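Local coordinates for GRMZM2G135359 pseudokinase (Zea mays, PDB 6CPY), which is the kinase-like domain of a membrane-spanning receptor-like kinase and, as a pseudokinase, probably acts in signalling with little or no phosphotransfer of its own, at residues Gly252-Arg255 with Leu256-Ile260; Lys294-Ala297 with Ala298-Glu302; Ser86-Arg89 with Lys90-Asn94. One frame throughout, in Å; residues are numbered along the deposited sequence.

Interaction 1 of 3, residues Gly252-Arg255 with Leu256-Ile260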
ATOM      1  N   GLY A 252      17.103   5.433  26.486  1.00 31.82           N
ATOM      2  CA  GLY A 252      16.733   6.414  27.490  1.00 30.79           C
ATOM      3  C   GLY A 252      17.506   7.714  27.469  1.00 30.58           C
ATOM      4  O   GLY A 252      17.420   8.477  28.435  1.00 30.75           O
ATOM      5  N   GLY A 253      18.235   7.995  26.379  1.00 29.07           N
ATOM      6  CA  GLY A 253      19.048   9.199  26.276  1.00 29.21           C
ATOM      7  C   GLY A 253      18.502  10.311  25.397  1.00 29.78           C
ATOM      8  O   GLY A 253      19.267  11.158  24.931  1.00 30.36           O
ATOM      9  N   MET A 254      17.189  10.319  25.165  1.00 28.67           N
ATOM     10  CA  MET A 254      16.575  11.341  24.315  1.00 29.35           C
ATOM     11  C   MET A 254      15.190  11.770  24.793  1.00 27.44           C
ATOM     12  O   MET A 254      14.326  10.947  25.051  1.00 27.74           O
ATOM     13  CB  MET A 254      16.478  10.848  22.866  1.00 28.39           C
ATOM     14  CG  MET A 254      16.089  11.937  21.884  1.00 29.70           C
ATOM     15  SD  MET A 254      15.794  11.324  20.219  1.00 31.39           S
ATOM     16  CE  MET A 254      17.390  10.590  19.859  1.00 32.28           C
ATOM     17  N   ARG A 255      14.987  13.083  24.876  1.00 30.72           N
ATOM     18  CA  ARG A 255      13.682  13.649  25.196  1.00 31.58           C
ATOM     19  C   ARG A 255      12.735  13.450  24.003  1.00 30.22           C
ATOM     20  O   ARG A 255      13.178  13.425  22.859  1.00 28.89           O
ATOM     21  CB  ARG A 255      13.817  15.139  25.496  1.00 36.71           C
ATOM     22  CG  ARG A 255      14.734  15.457  26.669  1.00 41.84           C
ATOM     23  CD  ARG A 255      14.856  16.954  26.884  1.00 45.96           C
ATOM     24  NE  ARG A 255      13.546  17.586  27.052  1.00 51.55           N
ATOM     25  CZ  ARG A 255      12.790  17.514  28.148  1.00 54.85           C
ATOM     26  NH1 ARG A 255      13.185  16.824  29.219  1.00 56.51           N
ATOM     27  NH2 ARG A 255      11.613  18.136  28.172  1.00 54.96           N
ATOM     28  N   LEU A 256      11.439  13.315  24.268  1.00 30.43           N
ATOM     29  CA  LEU A 256      10.467  13.181  23.178  1.00 31.03           C
ATOM     30  C   LEU A 256      10.456  14.391  22.236  1.00 31.92           C
ATOM     31  O   LEU A 256      10.168  14.233  21.049  1.00 30.56           O
ATOM     32  CB  LEU A 256       9.054  12.916  23.709  1.00 32.27           C
ATOM     33  CG  LEU A 256       8.665  11.481  24.071  1.00 34.93           C
ATOM     34  CD1 LEU A 256       7.299  11.498  24.745  1.00 36.51           C
ATOM     35  CD2 LEU A 256       8.640  10.583  22.847  1.00 34.93           C
ATOM     36  N   GLU A 257      10.778  15.588  22.742  1.00 32.36           N
ATOM     37  CA  GLU A 257      10.855  16.780  21.875  1.00 33.93           C
ATOM     38  C   GLU A 257      11.958  16.684  20.814  1.00 33.10           C
ATOM     39  O   GLU A 257      11.889  17.354  19.783  1.00 32.23           O
ATOM     40  CB  GLU A 257      11.081  18.065  22.681  1.00 37.83           C
ATOM     41  CG  GLU A 257       9.956  18.431  23.631  1.00 40.48           C
ATOM     42  CD  GLU A 257      10.206  17.969  25.056  1.00 44.73           C
ATOM     43  OE1 GLU A 257      10.794  16.878  25.250  1.00 41.62           O
ATOM     44  OE2 GLU A 257       9.799  18.704  25.988  1.00 49.01           O
ATOM     45  N   GLU A 258      12.989  15.886  21.077  1.00 30.18           N
ATOM     46  CA  GLU A 258      14.039  15.665  20.094  1.00 32.19           C
ATOM     47  C   GLU A 258      13.633  14.579  19.091  1.00 30.15           C
ATOM     48  O   GLU A 258      14.033  14.619  17.938  1.00 31.91           O
ATOM     49  CB  GLU A 258      15.367  15.302  20.786  1.00 35.76           C
ATOM     50  CG  GLU A 258      16.498  15.032  19.801  1.00 38.94           C
ATOM     51  CD  GLU A 258      17.883  14.956  20.428  1.00 42.81           C
ATOM     52  OE1 GLU A 258      18.009  14.959  21.675  1.00 45.65           O
ATOM     53  OE2 GLU A 258      18.860  14.884  19.643  1.00 46.89           O
ATOM     54  N   LEU A 259      12.848  13.612  19.535  1.00 28.44           N
ATOM     55  CA  LEU A 259      12.456  12.486  18.692  1.00 28.53           C
ATOM     56  C   LEU A 259      11.335  12.843  17.711  1.00 28.15           C
ATOM     57  O   LEU A 259      11.403  12.533  16.517  1.00 27.42           O
ATOM     58  CB  LEU A 259      12.004  11.317  19.562  1.00 29.07           C
ATOM     59  CG  LEU A 259      11.569  10.059  18.800  1.00 30.02           C
ATOM     60  CD1 LEU A 259      12.772   9.324  18.251  1.00 31.32           C
ATOM     61  CD2 LEU A 259      10.752   9.135  19.675  1.00 32.16           C
ATOM     62  N   ILE A 260      10.302  13.482  18.228  1.00 26.80           N
ATOM     63  CA  ILE A 260       9.054  13.659  17.471  1.00 26.02           C
ATOM     64  C   ILE A 260       9.205  14.773  16.423  1.00 26.38           C
ATOM     65  O   ILE A 260       9.794  15.814  16.693  1.00 26.33           O
ATOM     66  CB  ILE A 260       7.877  13.932  18.430  1.00 26.27           C
ATOM     67  CG1 ILE A 260       7.673  12.748  19.399  1.00 26.98           C
ATOM     68  CG2 ILE A 260       6.588  14.203  17.655  1.00 25.82           C
ATOM     69  CD1 ILE A 260       7.344  11.414  18.740  1.00 28.20           C
TER
HETATM   70  O   HOH W   1      17.000  14.904  24.108  1.00 42.18           O

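Interaction 2 of 3, residues Lys294-Ala297 with Ala298-Glu302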
ATOM      1  N   LYS A 294      -2.270  -8.702  14.427  1.00 37.16           N
ATOM      2  CA  LYS A 294      -3.525  -8.590  15.173  1.00 37.61           C
ATOM      3  C   LYS A 294      -3.292  -7.925  16.542  1.00 34.77           C
ATOM      4  O   LYS A 294      -4.084  -7.102  16.985  1.00 33.07           O
ATOM      5  CB  LYS A 294      -4.171  -9.978  15.347  1.00 41.72           C
ATOM      6  CG  LYS A 294      -5.473  -9.986  16.144  1.00 46.38           C
ATOM      7  CD  LYS A 294      -6.086 -11.384  16.216  1.00 49.80           C
ATOM      8  CE  LYS A 294      -6.406 -11.804  17.648  1.00 53.25           C
ATOM      9  NZ  LYS A 294      -7.417 -10.933  18.321  1.00 56.72           N
ATOM     10  N   GLU A 295      -2.191  -8.276  17.193  1.00 35.89           N
ATOM     11  CA  GLU A 295      -1.842  -7.680  18.489  1.00 36.06           C
ATOM     12  C   GLU A 295      -1.454  -6.204  18.327  1.00 33.93           C
ATOM     13  O   GLU A 295      -1.840  -5.351  19.130  1.00 32.28           O
ATOM     14  CB  GLU A 295      -0.699  -8.470  19.137  1.00 39.69           C
ATOM     15  CG  GLU A 295      -1.091  -9.905  19.470  1.00 43.49           C
ATOM     16  CD  GLU A 295       0.081 -10.789  19.846  1.00 46.89           C
ATOM     17  OE1 GLU A 295       1.139 -10.723  19.182  1.00 47.20           O
ATOM     18  OE2 GLU A 295      -0.073 -11.580  20.803  1.00 52.55           O
ATOM     19  N   VAL A 296      -0.708  -5.909  17.270  1.00 32.91           N
ATOM     20  CA  VAL A 296      -0.312  -4.530  16.963  1.00 31.58           C
ATOM     21  C   VAL A 296      -1.557  -3.665  16.773  1.00 30.55           C
ATOM     22  O   VAL A 296      -1.680  -2.597  17.374  1.00 30.10           O
ATOM     23  CB  VAL A 296       0.603  -4.463  15.719  1.00 32.73           C
ATOM     24  CG1 VAL A 296       0.859  -3.018  15.304  1.00 32.40           C
ATOM     25  CG2 VAL A 296       1.931  -5.165  15.977  1.00 33.66           C
ATOM     26  N   ALA A 297      -2.498  -4.125  15.954  1.00 31.39           N
ATOM     27  CA  ALA A 297      -3.717  -3.354  15.700  1.00 30.02           C
ATOM     28  C   ALA A 297      -4.539  -3.128  16.970  1.00 28.62           C
ATOM     29  O   ALA A 297      -5.073  -2.046  17.185  1.00 29.07           O
ATOM     30  CB  ALA A 297      -4.566  -4.036  14.631  1.00 30.73           C
ATOM     31  N   ALA A 298      -4.634  -4.160  17.808  1.00 28.95           N
ATOM     32  CA  ALA A 298      -5.365  -4.057  19.071  1.00 30.31           C
ATOM     33  C   ALA A 298      -4.717  -3.021  19.991  1.00 28.82           C
ATOM     34  O   ALA A 298      -5.403  -2.179  20.575  1.00 29.86           O
ATOM     35  CB  ALA A 298      -5.434  -5.419  19.755  1.00 29.34           C
ATOM     36  N   ARG A 299      -3.393  -3.086  20.098  1.00 31.43           N
ATOM     37  CA  ARG A 299      -2.633  -2.145  20.918  1.00 31.30           C
ATOM     38  C   ARG A 299      -2.770  -0.727  20.361  1.00 31.53           C
ATOM     39  O   ARG A 299      -3.035   0.214  21.114  1.00 30.14           O
ATOM     40  CB  ARG A 299      -1.162  -2.567  21.012  1.00 34.72           C
ATOM     41  CG  ARG A 299      -0.264  -1.644  21.844  1.00 37.71           C
ATOM     42  CD  ARG A 299      -0.871  -1.324  23.203  1.00 40.59           C
ATOM     43  NE  ARG A 299      -0.016  -0.457  24.014  1.00 42.10           N
ATOM     44  CZ  ARG A 299      -0.436   0.243  25.068  1.00 43.03           C
ATOM     45  NH1 ARG A 299      -1.707   0.188  25.460  1.00 43.58           N
ATOM     46  NH2 ARG A 299       0.416   1.012  25.732  1.00 41.76           N
ATOM     47  N   MET A 300      -2.631  -0.588  19.040  1.00 29.66           N
ATOM     48  CA  MET A 300      -2.802   0.701  18.383  1.00 29.86           C
ATOM     49  C   MET A 300      -4.184   1.311  18.626  1.00 30.01           C
ATOM     50  O   MET A 300      -4.283   2.505  18.861  1.00 29.83           O
ATOM     51  CB  MET A 300      -2.541   0.592  16.872  1.00 28.50           C
ATOM     52  CG  MET A 300      -1.086   0.411  16.476  1.00 28.92           C
ATOM     53  SD  MET A 300      -0.019   1.784  16.941  1.00 28.82           S
ATOM     54  CE  MET A 300      -0.582   3.070  15.828  1.00 29.07           C
ATOM     55  N   ARG A 301      -5.244   0.503  18.570  1.00 31.35           N
ATOM     56  CA  ARG A 301      -6.596   1.003  18.858  1.00 31.48           C
ATOM     57  C   ARG A 301      -6.742   1.452  20.311  1.00 33.19           C
ATOM     58  O   ARG A 301      -7.401   2.458  20.593  1.00 34.19           O
ATOM     59  CB  ARG A 301      -7.665  -0.047  18.547  1.00 32.45           C
ATOM     60  CG  ARG A 301      -9.068   0.509  18.714  1.00 32.90           C
ATOM     61  CD  ARG A 301     -10.144  -0.511  18.432  1.00 35.51           C
ATOM     62  NE  ARG A 301     -11.446   0.146  18.382  1.00 35.66           N
ATOM     63  CZ  ARG A 301     -12.516  -0.330  17.752  1.00 34.97           C
ATOM     64  NH1 ARG A 301     -12.457  -1.482  17.088  1.00 33.85           N
ATOM     65  NH2 ARG A 301     -13.642   0.366  17.769  1.00 34.56           N
ATOM     66  N   GLU A 302      -6.141   0.693  21.222  1.00 35.33           N
ATOM     67  CA  GLU A 302      -6.109   1.044  22.643  1.00 38.03           C
ATOM     68  C   GLU A 302      -5.480   2.432  22.811  1.00 37.01           C
ATOM     69  O   GLU A 302      -6.032   3.295  23.496  1.00 36.52           O
ATOM     70  CB  GLU A 302      -5.329  -0.017  23.429  1.00 41.64           C
ATOM     71  CG  GLU A 302      -5.573  -0.040  24.935  1.00 45.99           C
ATOM     72  CD  GLU A 302      -4.770  -1.123  25.642  1.00 49.18           C
ATOM     73  OE1 GLU A 302      -4.459  -2.156  25.012  1.00 53.02           O
ATOM     74  OE2 GLU A 302      -4.430  -0.940  26.831  1.00 56.11           O
TER

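Interaction 3 of 3, residues Ser86-Arg89 with Lys90-Asn94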
ATOM      1  N   SER A  86       0.415 -15.759 -16.126  1.00 34.73           N
ATOM      2  CA  SER A  86       0.018 -16.494 -14.937  1.00 35.71           C
ATOM      3  C   SER A  86       0.065 -15.608 -13.681  1.00 33.48           C
ATOM      4  O   SER A  86      -0.874 -15.610 -12.892  1.00 34.07           O
ATOM      5  CB  SER A  86       0.915 -17.723 -14.760  1.00 37.39           C
ATOM      6  OG  SER A  86       0.464 -18.496 -13.670  1.00 43.93           O
ATOM      7  N   GLN A  87       1.144 -14.848 -13.518  1.00 33.68           N
ATOM      8  CA  GLN A  87       1.293 -13.949 -12.373  1.00 33.64           C
ATOM      9  C   GLN A  87       0.305 -12.784 -12.411  1.00 31.76           C
ATOM     10  O   GLN A  87      -0.135 -12.293 -11.376  1.00 29.26           O
ATOM     11  CB  GLN A  87       2.724 -13.418 -12.298  1.00 36.38           C
ATOM     12  CG  GLN A  87       3.737 -14.483 -11.902  1.00 40.24           C
ATOM     13  CD  GLN A  87       3.532 -14.978 -10.473  1.00 42.85           C
ATOM     14  OE1 GLN A  87       3.057 -16.092 -10.253  1.00 46.51           O
ATOM     15  NE2 GLN A  87       3.873 -14.141  -9.496  1.00 45.83           N
ATOM     16  N   TYR A  88      -0.024 -12.339 -13.620  1.00 29.70           N
ATOM     17  CA  TYR A  88      -1.034 -11.306 -13.822  1.00 28.26           C
ATOM     18  C   TYR A  88      -2.402 -11.768 -13.323  1.00 28.69           C
ATOM     19  O   TYR A  88      -3.072 -11.070 -12.567  1.00 27.67           O
ATOM     20  CB  TYR A  88      -1.076 -10.925 -15.309  1.00 26.99           C
ATOM     21  CG  TYR A  88      -2.155  -9.940 -15.705  1.00 26.91           C
ATOM     22  CD1 TYR A  88      -1.941  -8.558 -15.601  1.00 26.42           C
ATOM     23  CD2 TYR A  88      -3.367 -10.373 -16.210  1.00 26.30           C
ATOM     24  CE1 TYR A  88      -2.910  -7.655 -15.980  1.00 26.17           C
ATOM     25  CE2 TYR A  88      -4.352  -9.471 -16.583  1.00 26.85           C
ATOM     26  CZ  TYR A  88      -4.122  -8.118 -16.464  1.00 26.35           C
ATOM     27  OH  TYR A  88      -5.109  -7.238 -16.846  1.00 27.65           O
ATOM     28  N   ARG A  89      -2.832 -12.953 -13.745  1.00 30.57           N
ATOM     29  CA  ARG A  89      -4.136 -13.462 -13.316  1.00 30.64           C
ATOM     30  C   ARG A  89      -4.141 -13.769 -11.823  1.00 29.94           C
ATOM     31  O   ARG A  89      -5.131 -13.524 -11.148  1.00 30.81           O
ATOM     32  CB  ARG A  89      -4.532 -14.708 -14.113  1.00 32.89           C
ATOM     33  CG  ARG A  89      -4.736 -14.423 -15.589  1.00 34.96           C
ATOM     34  CD  ARG A  89      -5.285 -15.626 -16.338  1.00 38.62           C
ATOM     35  NE  ARG A  89      -5.801 -15.197 -17.639  1.00 42.16           N
ATOM     36  CZ  ARG A  89      -6.904 -15.661 -18.227  1.00 46.14           C
ATOM     37  NH1 ARG A  89      -7.660 -16.594 -17.652  1.00 47.55           N
ATOM     38  NH2 ARG A  89      -7.262 -15.168 -19.408  1.00 49.18           N
ATOM     39  N   LYS A  90      -3.033 -14.309 -11.329  1.00 32.19           N
ATOM     40  CA  LYS A  90      -2.884 -14.651  -9.917  1.00 34.53           C
ATOM     41  C   LYS A  90      -3.028 -13.414  -9.038  1.00 31.89           C
ATOM     42  O   LYS A  90      -3.751 -13.427  -8.054  1.00 32.50           O
ATOM     43  CB  LYS A  90      -1.512 -15.295  -9.700  1.00 38.35           C
ATOM     44  CG  LYS A  90      -1.222 -15.792  -8.293  1.00 44.00           C
ATOM     45  CD  LYS A  90      -0.053 -16.770  -8.325  1.00 46.75           C
ATOM     46  CE  LYS A  90      -0.460 -18.109  -8.934  1.00 49.49           C
ATOM     47  NZ  LYS A  90       0.476 -18.555 -10.002  1.00 51.41           N
ATOM     48  N   LYS A  91      -2.349 -12.336  -9.410  1.00 31.37           N
ATOM     49  CA  LYS A  91      -2.478 -11.084  -8.664  1.00 30.12           C
ATOM     50  C   LYS A  91      -3.926 -10.600  -8.630  1.00 29.12           C
ATOM     51  O   LYS A  91      -4.429 -10.212  -7.583  1.00 27.44           O
ATOM     52  CB  LYS A  91      -1.571  -9.991  -9.241  1.00 31.06           C
ATOM     53  CG  LYS A  91      -1.782  -8.652  -8.542  1.00 32.84           C
ATOM     54  CD  LYS A  91      -0.814  -7.575  -8.965  1.00 34.15           C
ATOM     55  CE  LYS A  91      -1.087  -6.322  -8.148  1.00 36.17           C
ATOM     56  NZ  LYS A  91      -0.199  -5.195  -8.525  1.00 38.06           N
ATOM     57  N   ILE A  92      -4.601 -10.611  -9.778  1.00 28.25           N
ATOM     58  CA  ILE A  92      -5.978 -10.136  -9.842  1.00 28.09           C
ATOM     59  C   ILE A  92      -6.909 -10.982  -8.963  1.00 29.95           C
ATOM     60  O   ILE A  92      -7.728 -10.443  -8.222  1.00 30.26           O
ATOM     61  CB  ILE A  92      -6.495 -10.093 -11.291  1.00 28.08           C
ATOM     62  CG1 ILE A  92      -5.814  -8.937 -12.039  1.00 27.91           C
ATOM     63  CG2 ILE A  92      -8.018  -9.968 -11.311  1.00 28.23           C
ATOM     64  CD1 ILE A  92      -5.926  -9.002 -13.543  1.00 28.62           C
ATOM     65  N   THR A  93      -6.770 -12.302  -9.047  1.00 31.96           N
ATOM     66  CA  THR A  93      -7.583 -13.208  -8.245  1.00 33.98           C
ATOM     67  C   THR A  93      -7.397 -12.933  -6.758  1.00 33.19           C
ATOM     68  O   THR A  93      -8.374 -12.800  -6.035  1.00 34.43           O
ATOM     69  CB  THR A  93      -7.248 -14.680  -8.566  1.00 35.59           C
ATOM     70  OG1 THR A  93      -7.589 -14.938  -9.931  1.00 36.73           O
ATOM     71  CG2 THR A  93      -8.022 -15.633  -7.653  1.00 36.70           C
ATOM     72  N   ASN A  94      -6.150 -12.801  -6.325  1.00 35.42           N
ATOM     73  CA  ASN A  94      -5.855 -12.539  -4.917  1.00 37.34           C
ATOM     74  C   ASN A  94      -6.340 -11.168  -4.422  1.00 37.12           C
ATOM     75  O   ASN A  94      -6.929 -11.080  -3.348  1.00 37.10           O
ATOM     76  CB  ASN A  94      -4.367 -12.746  -4.643  1.00 40.69           C
ATOM     77  CG  ASN A  94      -3.982 -14.218  -4.654  1.00 45.31           C
ATOM     78  OD1 ASN A  94      -2.989 -14.612  -5.264  1.00 45.80           O
ATOM     79  ND2 ASN A  94      -4.787 -15.041  -3.983  1.00 48.35           N
TER

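Interaction 1 of 3, residues Gly252-Arg255 with Leu256-Ile260
Extended at Met254 and Arg255, the chain bends into helical geometry at Leu256, and the carbonyl of Arg255 turns back to meet the amides of Glu258 and Leu259. Arg255 is the N-cap, and its carbonyl accepts the first bonds of a short helix. Helix 256-259 lies between two longer helices of the kinase C-lobe, 240-250 and 269-282; the first is closed by a Schellman motif, with Gly252, at positive phi, the first residue to leave helical geometry. Arg255 O accepts from Glu258 N at 3.0 Å, with the donor well above the carbonyl plane, and only weakly from Leu259 N at 3.3 Å. Glu258, at N3, reaches the N-cap amide indirectly: water 1 accepts from Arg255 N at 2.8 Å and donates to Glu258 OE1 at 2.6 Å. The other oxygen, OE2, is engaged in a salt bridge with Arg248, so both ends of the carboxylate are held. With CG anti to its own nitrogen (chi1 -169°), Met254 runs across the aliphatic part of Glu258 at about a right angle. Its SD rests against Leu259 CB at 3.8 Å, on the side that faces Trp245 of helix 240-250; Leu256 and Leu259 also touch helix 269-282, the latter at Cys276. On the exposed side, Arg255 and Glu257 both bend, the arginine at chi3 and the glutamate at chi2, to bring their charged groups together. The guanidinium and carboxylate planes are 39° apart. A salt bridge results in which Arg255 NH2 approaches Glu257 OE2 at 2.9 Å, from the syn side but tilted out of the carboxylate plane, while OE2 in turn is tilted from the guanidinium plane.

Interaction 2 of 3, residues Lys294-Ala297 with Ala298-Glu302
Lys294-Ala297 and Ala298-Glu302 are successive turns of one alpha-helix, and their contact is the i to i+4 kind that builds any such helix. Helix 293-304 is the last in the C-lobe of the kinase fold, set against helices 144-164, 214-230 and 269-282, so one side is buried and the other meets solvent. Four backbone bonds join the turns: Ala298 N to Lys294 O, Arg299 N to Glu295 O, Met300 N to Val296 O at 2.8 Å, and Arg301 N to Ala297 O. The third is the straightest, with an N-H...O angle of 167° and its donor nearly along the C=O axis, while the others come in more tilted. On the buried side, Val296 and Met300 run alongside each other into the interior, with Val296 CG1 packed on Met300 CG at 4.1 Å. Met300 CG, set beside its own backbone nitrogen by a chi1 of -72°, also sits 3.2 Å from Val296 O. The thioether chain then turns twice and continues inward, where Met152, Tyr221, Leu225 and Leu275 lie around it. Val296 shares Tyr221 with it and reaches Cys282 as well. Ala297, buried with only a methyl group, is where Glu159 of helix 144-164 packs close. Two polar ends have partners nearby. Glu295 OE1 accepts from the backbone nitrogen of Gln292, just before the helix begins. Arg299, whose aliphatic stem packs on Ala274 and Val278, bends at chi2 and presents a guanidinium edge to the carboxylate of Glu302, a salt bridge with NH1 at 3.3 Å from OE2.

Interaction 3 of 3, residues Ser86-Arg89 with Lys90-Asn94
Tyr88 and Ile92, one turn apart, make the principal apolar contact. Ile92 CD1 sits over one face of the ring, offset toward its rim, and comes to 3.5 Å from Tyr88 CE2; its distance of 3.8 Å from the ring centroid marks a CH-pi interaction. Ile92 CG1 lies beside the backbone nitrogen (chi1 -72°) and the chain then extends, carrying the methyl back to the phenol, whose hydroxyl is bonded to Val119 O. Replacing Tyr88 with an alanine would probably leave Ile92 CD1 without the ring face and Val119 O without its hydroxyl partner.

The backbone bonds are the regular i to i+4 set, from Lys90 N to Ser86 O through Thr93 N to Arg89 O. The last acceptor is gripped twice: Thr93 N lies at 2.9 Å from Arg89 O, and Thr93 OG1 donates to the same oxygen at 3.1 Å from above the carbonyl plane.

Helix 82-96 is the C-helix of the N-lobe, packed on strands 106-112 and 117-123. Judged by sequence, Lys91 probably stands where active kinases carry the C-helix glutamate, an exchange in keeping with a pseudokinase. Fully extended, it sends NZ to the carbonyls of Asp190 and Glu192.

Other polar groups merely lie near one another. Lys90 and Gln87 run alongside each other, and the lysine, bent at chi3 and again at chi4, brings NZ to 3.6 Å from Gln87 OE1 and 3.7 Å from Ser86 OG; Gln87 NE2 is bonded to Trp194 O.

How the interactions relate
All three contacts are local, yet each takes its chemistry from its place in the kinase fold. Interactions 1 and 2 belong to the C-lobe, their centres about 24 Å apart, and both pack against helix 269-282; interaction 3 is in the N-lobe, its centre about 45 Å from that of interaction 1, and packs against strands. Interaction 1 is the peripheral one, a helix start with a water-bridged carboxylate, an exposed salt bridge and a buried Met254-Leu259 side. Interactions 2 and 3 are mid-helix, each with a buried and a more exposed side; the former buries aliphatic and thioether groups among helices, the latter an aromatic ring with an isoleucine on its face, and an inward-turned lysine.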